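Local coordinates for cytoplasmic protein (Cryptococcus neoformans var. grubii serotype A, PDB 7LPO) that probably hydrolyses steryl beta-glucosides as a fungal glycosyl hydrolase family 5 enzyme, releasing the sugar from the sterol, at residues 48-56 / 580-588; 522-533 / 546-557. All blocks are in the same frame, centred on the assembly; numbering follows the deposited sequence.

Contact 1. Residues 48-56 / 580-588; sequences KHPNNQPSH and EWGDNWNGE. With TRS (2-amino-2-hydroxymethyl-propane-1,3-diol), chain E.
The backbone N of Asn-586 donates to Ser-55 OG at 2.9 Å, with an N-H...O angle of 167°. OG sits between its own backbone N and carbonyl carbon (chi1 63°), which turns it to this N-H. His-180 ND1 is its second partner. A weak hydrogen bond runs from Ser-55 N to Asn-584 O at 3.4 Å. The two segments are loops that follow strands 35-43 and 567-570, parallel neighbours in the TIM barrel of this family 5 hydrolase. Such loops line the active-site end of the barrel. Here they reach a bound tris molecule, probably from the crystallisation liquor. Glu-588 takes it with both carboxylate oxygens: OE1 accepts from TRS O3 at 2.6 Å and OE2 from TRS O2 at 2.8 Å. Lys-48 NZ donates to the same TRS O3 at 3.0 Å. Glu-271, Glu-521 and Tyr-454 also bond the tris. Lys-48 is extended beyond CG and lies over the Trp-585 indole. Lys-48 NZ makes a cation-pi contact 3.1 Å from the centroid of the Trp-585 six-membered ring, almost on the ring normal, while CD lies over the five-membered ring. NZ also forms a salt bridge with Asp-145. The opposite face of the indole carries Asn-586 ND2, which bonds to Gly-152 O, and Trp-585 NE1 bonds to Gly-153 O. Further out, Pro-54 CB packs on Asn-584 CB. His-56 stacks face to face on the six-membered ring of Trp-581, with planes 6° apart. The closest atoms of that stack are His-56 NE2 and Trp-581 CE2, at 3.4 Å.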
loop_
_atom_site.group_PDB
_atom_site.type_symbol
_atom_site.label_atom_id
_atom_site.label_comp_id
_atom_site.label_asym_id
_atom_site.label_seq_id
_atom_site.Cartn_x
_atom_site.Cartn_y
_atom_site.Cartn_z
ATOM N N LYS A 48 -11.891 1.804 -0.798
ATOM C CA LYS A 48 -11.715 1.016 -2.012
ATOM C C LYS A 48 -13.023 0.738 -2.751
ATOM O O LYS A 48 -12.992 0.372 -3.933
ATOM C CB LYS A 48 -11.071 -0.323 -1.673
ATOM C CG LYS A 48 -9.610 -0.277 -1.347
ATOM C CD LYS A 48 -9.136 -1.691 -0.994
ATOM C CE LYS A 48 -7.668 -1.735 -0.703
ATOM N NZ LYS A 48 -7.222 -3.134 -0.452
ATOM N N HIS A 49 -14.162 0.851 -2.081
ATOM C CA HIS A 49 -15.437 0.452 -2.659
ATOM C C HIS A 49 -16.523 1.417 -2.212
ATOM O O HIS A 49 -16.409 2.040 -1.149
ATOM C CB HIS A 49 -15.826 -0.989 -2.270
ATOM C CG HIS A 49 -15.820 -1.243 -0.795
ATOM N ND1 HIS A 49 -14.708 -1.697 -0.123
ATOM C CD2 HIS A 49 -16.797 -1.125 0.135
ATOM C CE1 HIS A 49 -14.989 -1.816 1.163
ATOM N NE2 HIS A 49 -16.253 -1.480 1.345
ATOM N N PRO A 50 -17.582 1.561 -3.001
ATOM C CA PRO A 50 -18.653 2.496 -2.641
ATOM C C PRO A 50 -19.427 2.024 -1.419
ATOM O O PRO A 50 -19.370 0.861 -1.011
ATOM C CB PRO A 50 -19.565 2.522 -3.881
ATOM C CG PRO A 50 -18.822 1.771 -4.959
ATOM C CD PRO A 50 -17.860 0.849 -4.259
ATOM N N ASN A 51 -20.186 2.965 -0.857
ATOM C CA ASN A 51 -21.100 2.675 0.238
ATOM C C ASN A 51 -21.978 1.476 -0.090
ATOM O O ASN A 51 -22.532 1.367 -1.189
ATOM C CB ASN A 51 -21.979 3.901 0.521
ATOM C CG ASN A 51 -21.183 5.079 1.065
ATOM O OD1 ASN A 51 -21.048 6.115 0.414
ATOM N ND2 ASN A 51 -20.654 4.920 2.257
ATOM N N ASN A 52 -22.083 0.569 0.874
ATOM C CA ASN A 52 -22.971 -0.582 0.844
ATOM C C ASN A 52 -22.621 -1.596 -0.235
ATOM O O ASN A 52 -23.434 -2.466 -0.517
ATOM C CB ASN A 52 -24.437 -0.161 0.658
ATOM C CG ASN A 52 -24.851 0.947 1.611
ATOM O OD1 ASN A 52 -24.694 0.827 2.831
ATOM N ND2 ASN A 52 -25.370 2.037 1.060
ATOM N N GLN A 53 -21.439 -1.520 -0.839
ATOM C CA GLN A 53 -21.012 -2.527 -1.817
ATOM C C GLN A 53 -19.637 -3.082 -1.420
ATOM O O GLN A 53 -18.636 -2.864 -2.102
ATOM C CB GLN A 53 -21.003 -1.954 -3.240
ATOM C CG GLN A 53 -22.414 -1.644 -3.784
ATOM C CD GLN A 53 -23.213 -2.879 -4.184
ATOM O OE1 GLN A 53 -24.439 -2.874 -4.114
ATOM N NE2 GLN A 53 -22.530 -3.929 -4.607
ATOM N N PRO A 54 -19.578 -3.803 -0.310
ATOM C CA PRO A 54 -18.342 -4.538 0.017
ATOM C C PRO A 54 -18.108 -5.691 -0.956
ATOM O O PRO A 54 -18.997 -6.106 -1.711
ATOM C CB PRO A 54 -18.596 -5.046 1.438
ATOM C CG PRO A 54 -20.112 -5.250 1.471
ATOM C CD PRO A 54 -20.668 -4.086 0.640
ATOM N N SER A 55 -16.887 -6.235 -0.876
ATOM C CA SER A 55 -16.392 -7.189 -1.867
ATOM C C SER A 55 -17.268 -8.431 -1.969
ATOM O O SER A 55 -17.327 -9.056 -3.032
ATOM C CB SER A 55 -14.951 -7.607 -1.520
ATOM O OG SER A 55 -14.881 -8.290 -0.271
ATOM N N HIS A 56 -17.932 -8.823 -0.885
ATOM C CA HIS A 56 -18.637 -10.098 -0.883
ATOM C C HIS A 56 -20.064 -10.022 -1.414
ATOM O O HIS A 56 -20.686 -11.071 -1.599
ATOM C CB HIS A 56 -18.675 -10.700 0.530
ATOM C CG HIS A 56 -19.337 -9.833 1.555
ATOM N ND1 HIS A 56 -18.706 -8.753 2.135
ATOM C CD2 HIS A 56 -20.560 -9.908 2.135
ATOM C CE1 HIS A 56 -19.510 -8.201 3.027
ATOM N NE2 HIS A 56 -20.646 -8.875 3.036
ATOM N N GLU A 580 -16.909 -10.626 11.118
ATOM C CA GLU A 580 -17.433 -11.566 10.132
ATOM C C GLU A 580 -16.774 -11.370 8.770
ATOM O O GLU A 580 -16.373 -12.341 8.121
ATOM C CB GLU A 580 -18.947 -11.404 10.022
ATOM C CG GLU A 580 -19.593 -12.390 9.070
ATOM C CD GLU A 580 -21.099 -12.249 9.020
ATOM O OE1 GLU A 580 -21.644 -11.331 9.672
ATOM O OE2 GLU A 580 -21.733 -13.063 8.323
ATOM N N TRP A 581 -16.656 -10.124 8.313
ATOM C CA TRP A 581 -16.134 -9.849 6.978
ATOM C C TRP A 581 -14.806 -9.102 6.986
ATOM O O TRP A 581 -14.317 -8.713 5.917
ATOM C CB TRP A 581 -17.168 -9.066 6.165
ATOM C CG TRP A 581 -18.430 -9.809 5.993
ATOM C CD1 TRP A 581 -19.609 -9.574 6.631
ATOM C CD2 TRP A 581 -18.653 -10.929 5.134
ATOM N NE1 TRP A 581 -20.551 -10.470 6.217
ATOM C CE2 TRP A 581 -19.994 -11.312 5.295
ATOM C CE3 TRP A 581 -17.851 -11.641 4.238
ATOM C CZ2 TRP A 581 -20.554 -12.376 4.597
ATOM C CZ3 TRP A 581 -18.399 -12.687 3.551
ATOM C CH2 TRP A 581 -19.740 -13.057 3.741
ATOM N N GLY A 582 -14.211 -8.894 8.154
ATOM C CA GLY A 582 -12.924 -8.225 8.205
ATOM C C GLY A 582 -13.030 -6.794 7.716
ATOM O O GLY A 582 -13.980 -6.066 8.041
ATOM N N ASP A 583 -12.042 -6.391 6.897
ATOM C CA ASP A 583 -12.016 -5.063 6.305
ATOM C C ASP A 583 -13.049 -4.909 5.163
ATOM O O ASP A 583 -13.026 -3.856 4.527
ATOM C CB ASP A 583 -10.620 -4.730 5.762
ATOM C CG ASP A 583 -9.545 -4.661 6.850
ATOM O OD1 ASP A 583 -9.872 -4.548 8.056
ATOM O OD2 ASP A 583 -8.351 -4.716 6.481
ATOM N N ASN A 584 -13.882 -5.926 4.923
ATOM C CA ASN A 584 -14.897 -5.904 3.871
ATOM C C ASN A 584 -14.262 -5.897 2.487
ATOM O O ASN A 584 -14.788 -5.282 1.556
ATOM C CB ASN A 584 -15.838 -4.706 4.018
ATOM C CG ASN A 584 -16.590 -4.720 5.321
ATOM O OD1 ASN A 584 -17.375 -5.626 5.574
ATOM N ND2 ASN A 584 -16.337 -3.728 6.170
ATOM N N TRP A 585 -13.135 -6.598 2.344
ATOM C CA TRP A 585 -12.403 -6.618 1.081
ATOM C C TRP A 585 -11.598 -7.914 1.007
ATOM O O TRP A 585 -10.529 -8.029 1.621
ATOM C CB TRP A 585 -11.509 -5.394 0.972
ATOM C CG TRP A 585 -10.888 -5.212 -0.374
ATOM C CD1 TRP A 585 -11.457 -4.626 -1.463
ATOM C CD2 TRP A 585 -9.571 -5.612 -0.772
ATOM N NE1 TRP A 585 -10.577 -4.637 -2.520
ATOM C CE2 TRP A 585 -9.413 -5.239 -2.123
ATOM C CE3 TRP A 585 -8.516 -6.265 -0.120
ATOM C CZ2 TRP A 585 -8.242 -5.492 -2.839
ATOM C CZ3 TRP A 585 -7.348 -6.509 -0.826
ATOM C CH2 TRP A 585 -7.221 -6.121 -2.175
ATOM N N ASN A 586 -12.128 -8.883 0.262
ATOM C CA ASN A 586 -11.393 -10.064 -0.181
ATOM C C ASN A 586 -10.905 -10.928 0.975
ATOM O O ASN A 586 -9.949 -11.697 0.825
ATOM C CB ASN A 586 -10.217 -9.659 -1.077
ATOM C CG ASN A 586 -10.671 -9.137 -2.430
ATOM O OD1 ASN A 586 -11.800 -9.387 -2.849
ATOM N ND2 ASN A 586 -9.785 -8.428 -3.125
ATOM N N GLY A 587 -11.563 -10.846 2.119
ATOM C CA GLY A 587 -11.193 -11.663 3.249
ATOM C C GLY A 587 -10.061 -11.113 4.077
ATOM O O GLY A 587 -9.658 -11.765 5.043
ATOM N N GLU A 588 -9.536 -9.941 3.739
ATOM C CA GLU A 588 -8.472 -9.335 4.526
ATOM C C GLU A 588 -9.029 -8.696 5.791
ATOM O O GLU A 588 -10.150 -8.176 5.817
ATOM C CB GLU A 588 -7.730 -8.284 3.709
ATOM C CG GLU A 588 -6.899 -8.881 2.601
ATOM C CD GLU A 588 -5.842 -7.933 2.084
ATOM O OE1 GLU A 588 -5.837 -6.751 2.490
ATOM O OE2 GLU A 588 -5.029 -8.371 1.248
HETATM C C TRS E . -2.765 -4.629 0.747
HETATM C C1 TRS E . -1.855 -5.031 -0.451
HETATM C C2 TRS E . -2.422 -5.663 1.872
HETATM C C3 TRS E . -4.188 -5.045 0.230
HETATM N N TRS E . -2.429 -3.090 1.128
HETATM O O1 TRS E . -0.547 -4.618 -0.140
HETATM O O2 TRS E . -2.556 -7.035 1.486
HETATM O O3 TRS E . -5.181 -4.584 1.115
#

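Contact 2. Residues 522-533 / 546-557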
loop_
_atom_site.group_PDB
_atom_site.type_symbol
_atom_site.label_atom_id
_atom_site.label_comp_id
_atom_site.label_asym_id
_atom_site.label_seq_id
_atom_site.Cartn_x
_atom_site.Cartn_y
_atom_site.Cartn_z
ATOM N N ILE A 522 2.690 -1.521 5.778
ATOM C CA ILE A 522 3.207 -2.634 6.569
ATOM C C ILE A 522 2.119 -3.006 7.562
ATOM O O ILE A 522 1.404 -2.131 8.062
ATOM C CB ILE A 522 4.542 -2.270 7.264
ATOM C CG1 ILE A 522 5.057 -3.442 8.111
ATOM C CG2 ILE A 522 4.401 -1.032 8.132
ATOM C CD1 ILE A 522 6.520 -3.328 8.471
ATOM N N GLY A 523 1.954 -4.305 7.805
ATOM C CA GLY A 523 0.897 -4.746 8.704
ATOM C C GLY A 523 0.809 -6.254 8.796
ATOM O O GLY A 523 1.586 -6.982 8.175
ATOM N N ILE A 524 -0.164 -6.710 9.583
ATOM C CA ILE A 524 -0.368 -8.137 9.846
ATOM C C ILE A 524 -1.858 -8.440 9.865
ATOM O O ILE A 524 -2.688 -7.548 10.083
ATOM C CB ILE A 524 0.262 -8.589 11.183
ATOM C CG1 ILE A 524 -0.311 -7.779 12.349
ATOM C CG2 ILE A 524 1.783 -8.427 11.161
ATOM C CD1 ILE A 524 -1.376 -8.490 13.166
ATOM N N PRO A 525 -2.224 -9.707 9.651
ATOM C CA PRO A 525 -3.645 -10.096 9.703
ATOM C C PRO A 525 -4.121 -10.394 11.120
ATOM O O PRO A 525 -3.466 -11.112 11.879
ATOM C CB PRO A 525 -3.699 -11.355 8.833
ATOM C CG PRO A 525 -2.315 -11.982 9.040
ATOM C CD PRO A 525 -1.357 -10.802 9.170
ATOM N N TYR A 526 -5.291 -9.864 11.459
ATOM C CA TYR A 526 -5.874 -10.069 12.775
ATOM C C TYR A 526 -6.809 -11.270 12.829
ATOM O O TYR A 526 -7.093 -11.765 13.928
ATOM C CB TYR A 526 -6.624 -8.805 13.216
ATOM C CG TYR A 526 -5.700 -7.732 13.743
ATOM C CD1 TYR A 526 -5.303 -7.725 15.066
ATOM C CD2 TYR A 526 -5.203 -6.741 12.911
ATOM C CE1 TYR A 526 -4.442 -6.754 15.554
ATOM C CE2 TYR A 526 -4.334 -5.765 13.395
ATOM C CZ TYR A 526 -3.968 -5.786 14.719
ATOM O OH TYR A 526 -3.146 -4.823 15.219
ATOM N N ASP A 527 -7.277 -11.756 11.680
ATOM C CA ASP A 527 -8.155 -12.925 11.633
ATOM C C ASP A 527 -7.379 -14.235 11.670
ATOM O O ASP A 527 -7.729 -15.193 10.974
ATOM C CB ASP A 527 -9.054 -12.861 10.398
ATOM C CG ASP A 527 -8.275 -12.715 9.092
ATOM O OD1 ASP A 527 -7.170 -12.130 9.096
ATOM O OD2 ASP A 527 -8.791 -13.164 8.042
ATOM N N MET A 528 -6.335 -14.297 12.493
ATOM C CA MET A 528 -5.517 -15.495 12.598
ATOM C C MET A 528 -6.271 -16.631 13.266
ATOM O O MET A 528 -7.191 -16.412 14.054
ATOM C CB MET A 528 -4.275 -15.225 13.428
ATOM C CG MET A 528 -3.391 -14.160 12.905
ATOM S SD MET A 528 -2.009 -13.989 14.021
ATOM C CE MET A 528 -0.915 -12.995 12.999
ATOM N N ASP A 529 -5.848 -17.862 12.958
ATOM C CA ASP A 529 -6.268 -19.046 13.713
ATOM C C ASP A 529 -7.776 -19.261 13.621
ATOM O O ASP A 529 -8.439 -19.580 14.613
ATOM C CB ASP A 529 -5.829 -18.937 15.175
ATOM C CG ASP A 529 -4.320 -18.804 15.320
ATOM O OD1 ASP A 529 -3.599 -19.623 14.715
ATOM O OD2 ASP A 529 -3.853 -17.877 16.023
ATOM N N ASP A 530 -8.317 -19.093 12.415
ATOM C CA ASP A 530 -9.744 -19.256 12.182
ATOM C C ASP A 530 -10.549 -18.343 13.101
ATOM O O ASP A 530 -11.636 -18.697 13.561
ATOM C CB ASP A 530 -10.163 -20.717 12.356
ATOM C CG ASP A 530 -9.437 -21.648 11.400
ATOM O OD1 ASP A 530 -9.228 -21.265 10.229
ATOM O OD2 ASP A 530 -9.070 -22.766 11.821
ATOM N N LYS A 531 -10.005 -17.151 13.362
ATOM C CA LYS A 531 -10.698 -16.104 14.109
ATOM C C LYS A 531 -10.940 -16.514 15.563
ATOM O O LYS A 531 -11.954 -16.154 16.169
ATOM C CB LYS A 531 -12.008 -15.730 13.420
ATOM C CG LYS A 531 -11.848 -15.339 11.954
ATOM C CD LYS A 531 -13.164 -14.826 11.366
ATOM C CE LYS A 531 -12.991 -14.348 9.930
ATOM N NZ LYS A 531 -14.280 -13.781 9.395
ATOM N N LYS A 532 -9.982 -17.252 16.131
ATOM C CA LYS A 532 -10.094 -17.661 17.527
ATOM C C LYS A 532 -10.202 -16.453 18.449
ATOM O O LYS A 532 -10.928 -16.491 19.450
ATOM C CB LYS A 532 -8.896 -18.526 17.909
ATOM C CG LYS A 532 -8.928 -19.074 19.322
ATOM C CD LYS A 532 -7.748 -20.028 19.536
ATOM C CE LYS A 532 -7.733 -20.611 20.940
ATOM N NZ LYS A 532 -8.912 -21.496 21.182
ATOM N N ALA A 533 -9.492 -15.366 18.126
ATOM C CA ALA A 533 -9.566 -14.169 18.957
ATOM C C ALA A 533 -10.943 -13.519 18.910
ATOM O O ALA A 533 -11.281 -12.719 19.793
ATOM C CB ALA A 533 -8.508 -13.154 18.523
ATOM N N TYR A 546 -5.240 -11.609 21.991
ATOM C CA TYR A 546 -4.538 -11.283 20.780
ATOM C C TYR A 546 -3.008 -11.477 20.846
ATOM O O TYR A 546 -2.293 -10.837 20.134
ATOM C CB TYR A 546 -4.851 -9.851 20.389
ATOM C CG TYR A 546 -6.210 -9.646 19.839
ATOM C CD1 TYR A 546 -6.483 -9.943 18.530
ATOM C CD2 TYR A 546 -7.231 -9.176 20.622
ATOM C CE1 TYR A 546 -7.727 -9.760 18.011
ATOM C CE2 TYR A 546 -8.485 -8.989 20.112
ATOM C CZ TYR A 546 -8.728 -9.281 18.798
ATOM O OH TYR A 546 -9.933 -9.104 18.263
ATOM N N SER A 547 -2.557 -12.340 21.743
ATOM C CA SER A 547 -1.153 -12.685 21.936
ATOM C C SER A 547 -0.421 -12.915 20.618
ATOM O O SER A 547 0.696 -12.426 20.421
ATOM C CB SER A 547 -1.037 -13.942 22.805
ATOM O OG SER A 547 -1.677 -13.788 24.052
ATOM N N SER A 548 -0.998 -13.737 19.736
ATOM C CA SER A 548 -0.317 -14.048 18.479
ATOM C C SER A 548 -0.262 -12.834 17.557
ATOM O O SER A 548 0.780 -12.551 16.950
ATOM C CB SER A 548 -1.012 -15.213 17.783
ATOM O OG SER A 548 -0.657 -16.429 18.407
ATOM N N GLN A 549 -1.371 -12.110 17.425
ATOM C CA GLN A 549 -1.352 -10.904 16.608
ATOM C C GLN A 549 -0.340 -9.902 17.153
ATOM O O GLN A 549 0.353 -9.212 16.385
ATOM C CB GLN A 549 -2.750 -10.299 16.562
ATOM C CG GLN A 549 -3.768 -11.145 15.787
ATOM C CD GLN A 549 -4.460 -12.200 16.640
ATOM O OE1 GLN A 549 -3.950 -12.618 17.680
ATOM N NE2 GLN A 549 -5.631 -12.650 16.186
ATOM N N GLN A 550 -0.218 -9.841 18.484
ATOM C CA GLN A 550 0.682 -8.894 19.123
ATOM C C GLN A 550 2.141 -9.200 18.788
ATOM O O GLN A 550 2.902 -8.301 18.423
ATOM C CB GLN A 550 0.461 -8.921 20.628
ATOM C CG GLN A 550 1.304 -7.939 21.400
ATOM C CD GLN A 550 0.794 -7.729 22.811
ATOM O OE1 GLN A 550 1.556 -7.832 23.764
ATOM N NE2 GLN A 550 -0.489 -7.443 22.950
ATOM N N LYS A 551 2.546 -10.466 18.912
ATOM C CA LYS A 551 3.915 -10.828 18.554
ATOM C C LYS A 551 4.198 -10.523 17.087
ATOM O O LYS A 551 5.238 -9.944 16.748
ATOM C CB LYS A 551 4.163 -12.309 18.846
ATOM C CG LYS A 551 4.139 -12.688 20.320
ATOM C CD LYS A 551 4.595 -14.130 20.503
ATOM C CE LYS A 551 3.859 -14.832 21.627
ATOM N NZ LYS A 551 3.948 -14.078 22.912
ATOM N N ALA A 552 3.296 -10.932 16.193
ATOM C CA ALA A 552 3.496 -10.667 14.770
ATOM C C ALA A 552 3.625 -9.174 14.510
ATOM O O ALA A 552 4.562 -8.724 13.840
ATOM C CB ALA A 552 2.338 -11.257 13.960
ATOM N N MET A 553 2.678 -8.389 15.026
ATOM C CA MET A 553 2.715 -6.937 14.894
ATOM C C MET A 553 4.025 -6.364 15.438
ATOM O O MET A 553 4.664 -5.533 14.793
ATOM C CB MET A 553 1.529 -6.326 15.642
ATOM C CG MET A 553 1.318 -4.844 15.437
ATOM S SD MET A 553 0.504 -4.461 13.855
ATOM C CE MET A 553 1.752 -3.602 13.059
ATOM N N ASP A 554 4.403 -6.789 16.648
ATOM C CA ASP A 554 5.606 -6.253 17.290
ATOM C C ASP A 554 6.873 -6.607 16.520
ATOM O O ASP A 554 7.813 -5.807 16.485
ATOM C CB ASP A 554 5.680 -6.778 18.728
ATOM C CG ASP A 554 6.836 -6.192 19.514
ATOM O OD1 ASP A 554 7.058 -4.967 19.456
ATOM O OD2 ASP A 554 7.530 -6.965 20.203
ATOM N N CYS A 555 6.918 -7.785 15.893
ATOM C CA CYS A 555 8.052 -8.132 15.039
ATOM C C CYS A 555 8.143 -7.199 13.833
ATOM O O CYS A 555 9.221 -6.684 13.505
ATOM C CB CYS A 555 7.932 -9.584 14.583
ATOM S SG CYS A 555 9.155 -10.051 13.350
ATOM N N SER A 556 7.015 -6.948 13.168
ATOM C CA SER A 556 7.042 -6.047 12.021
ATOM C C SER A 556 7.382 -4.625 12.447
ATOM O O SER A 556 8.129 -3.927 11.749
ATOM C CB SER A 556 5.701 -6.081 11.289
ATOM O OG SER A 556 5.684 -7.144 10.358
ATOM N N MET A 557 6.844 -4.170 13.586
ATOM C CA MET A 557 7.149 -2.819 14.052
ATOM C C MET A 557 8.599 -2.705 14.531
ATOM O O MET A 557 9.270 -1.697 14.281
ATOM C CB MET A 557 6.185 -2.425 15.171
ATOM C CG MET A 557 4.749 -2.206 14.739
ATOM S SD MET A 557 4.590 -0.894 13.505
ATOM C CE MET A 557 4.386 -1.868 12.017
HETATM O O HOH W 1 4.227 -7.214 8.035
HETATM O O HOH W 2 -7.238 -15.280 16.473
HETATM O O HOH W 3 -1.075 -17.731 15.210
#
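Gln-549 NE2 has two acceptors, Tyr-526 O across the contact and a water. It donates to Tyr-526 O at 2.8 Å from Gln-549 NE2, with an N-H...O angle of 166°. The oxygen lies nearly in the plane of the Gln-549 amide, whereas the donor is tilted 33° from the carbonyl plane. Water 2 accepts from Gln-549 NE2 at 3.1 Å. This water also donates to Met-528 O and accepts from Ala-533 N, so it ties the amide to Met-528 and Ala-533, at the two ends of the short helical stretch 528-533. These bonds should fix the rotation of the amide. Gln-549 is bent at chi2 (87°), which swings the amide to Tyr-526 O. Gln-549 CG packs against Met-528 SD and lies 3.8 Å from Tyr-526 CD1. Met-528 runs past Gln-549 in the opposite direction, and its CE reaches Ala-552 CB at 3.8 Å. Beyond it Ile-524 sits against the helix with all its branches. CD1 touches Gln-549 O, CG2 packs on Ala-552, and Ile-524 CG1 lies 3.7 Å from Met-553 SD. The same CD1 also covers the centre of one face of the Tyr-526 ring. At the start of the helix, Ala-533 CB lies over one face of the Tyr-546 ring in a CH-pi contact, 3.9 Å from its centroid. Tyr-546 OH bonds to Asp-597. At the other end, Ile-522 CD1 meets Ser-556, and water 1 donates to both Gly-523 O and Ser-556 OG. Helix 547-559 thus packs along the chain leaving strand 518-522. The next strand, 567-570, runs parallel to the first, making this a right-handed beta-alpha-beta crossover of the kind repeated round a TIM barrel.

How the contacts relate
From the N terminus, strand 35-43 leads into 48-56. The chain then passes through most of the barrel before 580-588 returns to this loop, so contact 1 closes a loop with 523 residues between its segments. Contact 2 falls wholly within that span. It closes a short loop of 12 residues between 522-533 and 546-557, and the two do not cross. Contact 1 joins the loops after the parallel strands 35-43 and 567-570, while contact 2 joins the end of strand 518-522 to the helix that precedes 567-570. Their centres are about 20 Å apart. Lys-462 links them, bonding to Gly-587 O and forming a salt bridge with Asp-527.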